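PDB 3DLU: signal recognition particle 19 kDa protein from Pyrococcus furiosus, which probably binds 7S RNA directly and mediates binding of the 54 kDa subunit, SRP54, within the archaeal signal recognition particle that targets nascent membrane proteins. Local coordinates for residues A[92-95]-A[96-100]; A[5-8]-A[9-12]. All coordinates share one frame; numbering follows the deposited sequence.

Contact 1: A[92-95]-A[96-100]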
loop_
_atom_site.group_PDB
_atom_site.type_symbol
_atom_site.label_atom_id
_atom_site.label_comp_id
_atom_site.label_asym_id
_atom_site.label_seq_id
_atom_site.Cartn_x
_atom_site.Cartn_y
_atom_site.Cartn_z
ATOM N N ILE A 92 17.651 -13.382 -9.742
ATOM C CA ILE A 92 17.800 -11.948 -9.954
ATOM C C ILE A 92 19.242 -11.616 -10.373
ATOM O O ILE A 92 19.464 -10.791 -11.264
ATOM C CB ILE A 92 17.394 -11.138 -8.710
ATOM C CG1 ILE A 92 15.889 -11.283 -8.452
ATOM C CG2 ILE A 92 17.761 -9.657 -8.890
ATOM C CD1 ILE A 92 15.429 -10.581 -7.155
ATOM N N ARG A 93 20.213 -12.274 -9.746
ATOM C CA ARG A 93 21.612 -12.098 -10.133
ATOM C C ARG A 93 21.797 -12.443 -11.612
ATOM O O ARG A 93 22.483 -11.733 -12.353
ATOM C CB ARG A 93 22.527 -12.972 -9.268
ATOM C CG ARG A 93 23.997 -13.031 -9.728
ATOM C CD ARG A 93 24.895 -13.650 -8.640
ATOM N NE ARG A 93 25.045 -12.723 -7.521
ATOM C CZ ARG A 93 24.424 -12.857 -6.354
ATOM N NH1 ARG A 93 23.649 -13.918 -6.128
ATOM N NH2 ARG A 93 24.582 -11.934 -5.415
ATOM N N GLU A 94 21.187 -13.538 -12.033
ATOM C CA GLU A 94 21.270 -13.965 -13.421
ATOM C C GLU A 94 20.628 -12.950 -14.379
ATOM O O GLU A 94 21.242 -12.591 -15.393
ATOM C CB GLU A 94 20.679 -15.368 -13.574
ATOM C CG GLU A 94 20.541 -15.854 -14.995
ATOM C CD GLU A 94 19.685 -17.116 -15.093
ATOM O OE1 GLU A 94 19.278 -17.480 -16.218
ATOM O OE2 GLU A 94 19.416 -17.739 -14.046
ATOM N N PHE A 95 19.414 -12.478 -14.067
ATOM C CA PHE A 95 18.766 -11.426 -14.871
ATOM C C PHE A 95 19.683 -10.222 -15.003
ATOM O O PHE A 95 19.804 -9.632 -16.068
ATOM C CB PHE A 95 17.492 -10.877 -14.206
ATOM C CG PHE A 95 16.360 -11.846 -14.119
ATOM C CD1 PHE A 95 16.202 -12.848 -15.055
ATOM C CD2 PHE A 95 15.419 -11.722 -13.099
ATOM C CE1 PHE A 95 15.135 -13.728 -14.973
ATOM C CE2 PHE A 95 14.352 -12.597 -13.006
ATOM C CZ PHE A 95 14.207 -13.603 -13.946
ATOM N N ARG A 96 20.283 -9.824 -13.889
ATOM C CA ARG A 96 21.118 -8.630 -13.887
ATOM C C ARG A 96 22.366 -8.811 -14.758
ATOM O O ARG A 96 22.777 -7.881 -15.445
ATOM C CB ARG A 96 21.491 -8.233 -12.455
ATOM C CG ARG A 96 20.280 -7.707 -11.672
ATOM C CD ARG A 96 20.687 -7.368 -10.247
ATOM N NE ARG A 96 19.609 -6.704 -9.527
ATOM C CZ ARG A 96 19.747 -6.197 -8.308
ATOM N NH1 ARG A 96 20.923 -6.275 -7.679
ATOM N NH2 ARG A 96 18.712 -5.613 -7.721
ATOM N N ARG A 97 22.964 -9.996 -14.723
ATOM C CA ARG A 97 24.108 -10.278 -15.590
ATOM C C ARG A 97 23.689 -10.210 -17.059
ATOM O O ARG A 97 24.426 -9.704 -17.900
ATOM C CB ARG A 97 24.719 -11.639 -15.258
ATOM C CG ARG A 97 25.555 -11.618 -13.986
ATOM C CD ARG A 97 25.892 -13.019 -13.501
ATOM N NE ARG A 97 26.912 -12.987 -12.455
ATOM C CZ ARG A 97 27.163 -13.996 -11.628
ATOM N NH1 ARG A 97 26.458 -15.122 -11.714
ATOM N NH2 ARG A 97 28.113 -13.874 -10.708
ATOM N N ARG A 98 22.497 -10.706 -17.365
ATOM C CA ARG A 98 21.974 -10.587 -18.730
ATOM C C ARG A 98 21.779 -9.129 -19.152
ATOM O O ARG A 98 22.168 -8.737 -20.248
ATOM C CB ARG A 98 20.676 -11.381 -18.903
ATOM C CG ARG A 98 20.897 -12.872 -19.050
ATOM C CD ARG A 98 19.692 -13.546 -19.707
ATOM N NE ARG A 98 18.651 -13.873 -18.738
ATOM C CZ ARG A 98 18.613 -15.010 -18.049
ATOM N NH1 ARG A 98 19.557 -15.923 -18.233
ATOM N NH2 ARG A 98 17.632 -15.236 -17.181
ATOM N N SER A 99 21.210 -8.316 -18.269
ATOM C CA SER A 99 20.978 -6.904 -18.573
ATOM C C SER A 99 22.271 -6.121 -18.693
ATOM O O SER A 99 22.306 -5.066 -19.333
ATOM C CB SER A 99 20.113 -6.259 -17.489
ATOM O OG SER A 99 18.946 -7.021 -17.280
ATOM N N ALA A 100 23.321 -6.627 -18.058
ATOM C CA ALA A 100 24.627 -5.978 -18.075
ATOM C C ALA A 100 25.430 -6.456 -19.282
ATOM O O ALA A 100 26.455 -5.870 -19.626
ATOM C CB ALA A 100 25.385 -6.288 -16.791
#
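R98 reaches back one helical turn to E94, and both of its terminal nitrogens converge on the same carboxylate oxygen. NH1 of R98 meets OE1 of E94 at 2.6 Å, in the guanidinium plane and on the anti lone pair of that oxygen; NH2 adds a weak second bond to OE1 at 2.9 Å. The two flat groups stand nearly perpendicular, at 82°, and differ in this from a two-oxygen, side-on pair. A bend in the R98 chain at chi3 (-84°) folds the guanidinium back over CG of E94 and brings NH2 to the edge of the F95 ring, 3.5 Å from CD1. The phenyl group itself is buried against E43 of helix 34-43 and makes a cation-pi contact with R39. Its backbone O accepts the N-H of S99 at 2.9 Å, one of the i to i+4 bonds that carry helix 81-100 through this turn.

R96 runs extended alongside I92, whose CG2 lies over one guanidinium face, 3.5 Å from NE. A long aliphatic stem suits this place, since it passes a buried isoleucine before its charged end forms a salt bridge with E36 and donates to the carbonyl of E30. R97 likewise lays a guanidinium face over CD of R93, whose NH2 is bonded to the carbonyl of A28. E94 also pairs with K91 through OE2, so one carboxylate probably offsets part of the charge of two basic neighbours, in a helix end that remains strongly basic overall.

Contact 2: A[5-8]-A[9-12]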
loop_
_atom_site.group_PDB
_atom_site.type_symbol
_atom_site.label_atom_id
_atom_site.label_comp_id
_atom_site.label_asym_id
_atom_site.label_seq_id
_atom_site.Cartn_x
_atom_site.Cartn_y
_atom_site.Cartn_z
ATOM N N VAL A 5 5.005 -14.863 2.523
ATOM C CA VAL A 5 5.380 -13.523 2.130
ATOM C C VAL A 5 6.878 -13.457 1.819
ATOM O O VAL A 5 7.685 -14.132 2.453
ATOM C CB VAL A 5 5.021 -12.499 3.238
ATOM C CG1 VAL A 5 5.801 -12.791 4.525
ATOM C CG2 VAL A 5 5.273 -11.081 2.762
ATOM N N VAL A 6 7.224 -12.666 0.812
ATOM C CA VAL A 6 8.610 -12.277 0.567
ATOM C C VAL A 6 8.734 -10.775 0.784
ATOM O O VAL A 6 8.027 -9.968 0.171
ATOM C CB VAL A 6 9.081 -12.662 -0.840
ATOM C CG1 VAL A 6 10.524 -12.173 -1.082
ATOM C CG2 VAL A 6 8.994 -14.181 -1.034
ATOM N N TRP A 7 9.620 -10.402 1.694
ATOM C CA TRP A 7 9.894 -9.008 1.971
ATOM C C TRP A 7 11.295 -8.750 1.372
ATOM O O TRP A 7 12.244 -9.466 1.702
ATOM C CB TRP A 7 9.819 -8.791 3.496
ATOM C CG TRP A 7 10.235 -7.434 3.965
ATOM C CD1 TRP A 7 9.810 -6.231 3.480
ATOM C CD2 TRP A 7 11.130 -7.139 5.046
ATOM N NE1 TRP A 7 10.411 -5.199 4.177
ATOM C CE2 TRP A 7 11.221 -5.735 5.145
ATOM C CE3 TRP A 7 11.869 -7.927 5.934
ATOM C CZ2 TRP A 7 12.026 -5.099 6.103
ATOM C CZ3 TRP A 7 12.671 -7.293 6.886
ATOM C CH2 TRP A 7 12.740 -5.892 6.954
ATOM N N PRO A 8 11.412 -7.797 0.430
ATOM C CA PRO A 8 12.666 -7.668 -0.334
ATOM C C PRO A 8 13.919 -7.588 0.550
ATOM O O PRO A 8 14.974 -8.095 0.166
ATOM C CB PRO A 8 12.462 -6.362 -1.109
ATOM C CG PRO A 8 10.967 -6.324 -1.340
ATOM C CD PRO A 8 10.402 -6.820 -0.022
ATOM N N SER A 9 13.826 -6.966 1.718
ATOM C CA SER A 9 15.008 -6.887 2.596
ATOM C C SER A 9 15.561 -8.247 3.011
ATOM O O SER A 9 16.745 -8.370 3.339
ATOM C CB SER A 9 14.711 -6.034 3.840
ATOM O OG SER A 9 14.441 -4.700 3.441
ATOM N N GLU A 10 14.710 -9.270 2.988
ATOM C CA GLU A 10 15.135 -10.628 3.339
ATOM C C GLU A 10 16.275 -11.133 2.454
ATOM O O GLU A 10 17.069 -11.955 2.882
ATOM C CB GLU A 10 13.945 -11.602 3.272
ATOM C CG GLU A 10 12.896 -11.345 4.374
ATOM C CD GLU A 10 11.576 -12.067 4.113
ATOM O OE1 GLU A 10 11.337 -12.491 2.965
ATOM O OE2 GLU A 10 10.769 -12.197 5.055
ATOM N N LEU A 11 16.365 -10.624 1.226
ATOM C CA LEU A 11 17.399 -11.086 0.312
ATOM C C LEU A 11 18.289 -9.942 -0.198
ATOM O O LEU A 11 18.792 -9.995 -1.320
ATOM C CB LEU A 11 16.773 -11.854 -0.859
ATOM C CG LEU A 11 15.758 -11.124 -1.737
ATOM C CD1 LEU A 11 15.953 -11.496 -3.226
ATOM C CD2 LEU A 11 14.331 -11.437 -1.294
ATOM N N ASP A 12 18.476 -8.917 0.636
ATOM C CA ASP A 12 19.194 -7.710 0.241
ATOM C C ASP A 12 20.598 -7.733 0.865
ATOM O O ASP A 12 20.761 -7.598 2.090
ATOM C CB ASP A 12 18.407 -6.476 0.705
ATOM C CG ASP A 12 18.993 -5.153 0.205
ATOM O OD1 ASP A 12 20.145 -5.116 -0.283
ATOM O OD2 ASP A 12 18.282 -4.126 0.325
#
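CB of S9 sits over one face of the W7 indole, 3.5 Å from the centroid of the six-membered ring and only 8° off its normal, a CH-pi contact that leaves OG above CZ2. The small serine lets backbone and ring come this close. The carboxylate of E10 holds the backbone of the same tryptophan: W7 N donates to OE1 of E10 at 3.0 Å in an almost straight bond, entering from above the carboxylate plane. In return, E10 N donates to W7 O at 2.8 Å, and L11 N to P8 O at 3.1 Å.

These i to i+3 bonds mark a 3-10 turn immediately after strand 3-6. E10 takes the N-H of the residue opening the turn, as a capping-box glutamate does, but a backbone carbonyl takes the return bond, leaving the box incomplete; P8, lacking an N-H, suits the first turn. With a glycine in place of W7 the indole is gone, so S9 would probably lose its CH-pi face and M72 of the second subunit a packing partner.

Farther out, CD2 of L11 touches CG1 of V6 at 3.9 Å, L11 packing onward against I88 and A89 of helix 81-100. E10 is positioned by K81 of the same helix, which forms a salt bridge with its OE2 and also bonds to V5 O.

Overall arrangement
Both contacts are local, yet they meet through helix 81-100: CD1 of I92 in contact 1 packs on CD1 of L11 in contact 2, 4.1 Å apart, although the contact centres lie about 18 Å from each other. Contact 2, about 6 Å from the chain centre, lies where strand 3-6, outermost in the sheet of this chain, gives way to a loop; apolar packing, backbone bonds and one buried carboxylate paired with K81 dominate, and a second subunit approaches. Contact 1, about 13 Å out, has E94, R97 and R98 on its more exposed side, while R93 and R96 turn their charged ends back to the protein, R96 to E36 of helix 34-43. I92, F95, V6 and P8 also face that helix.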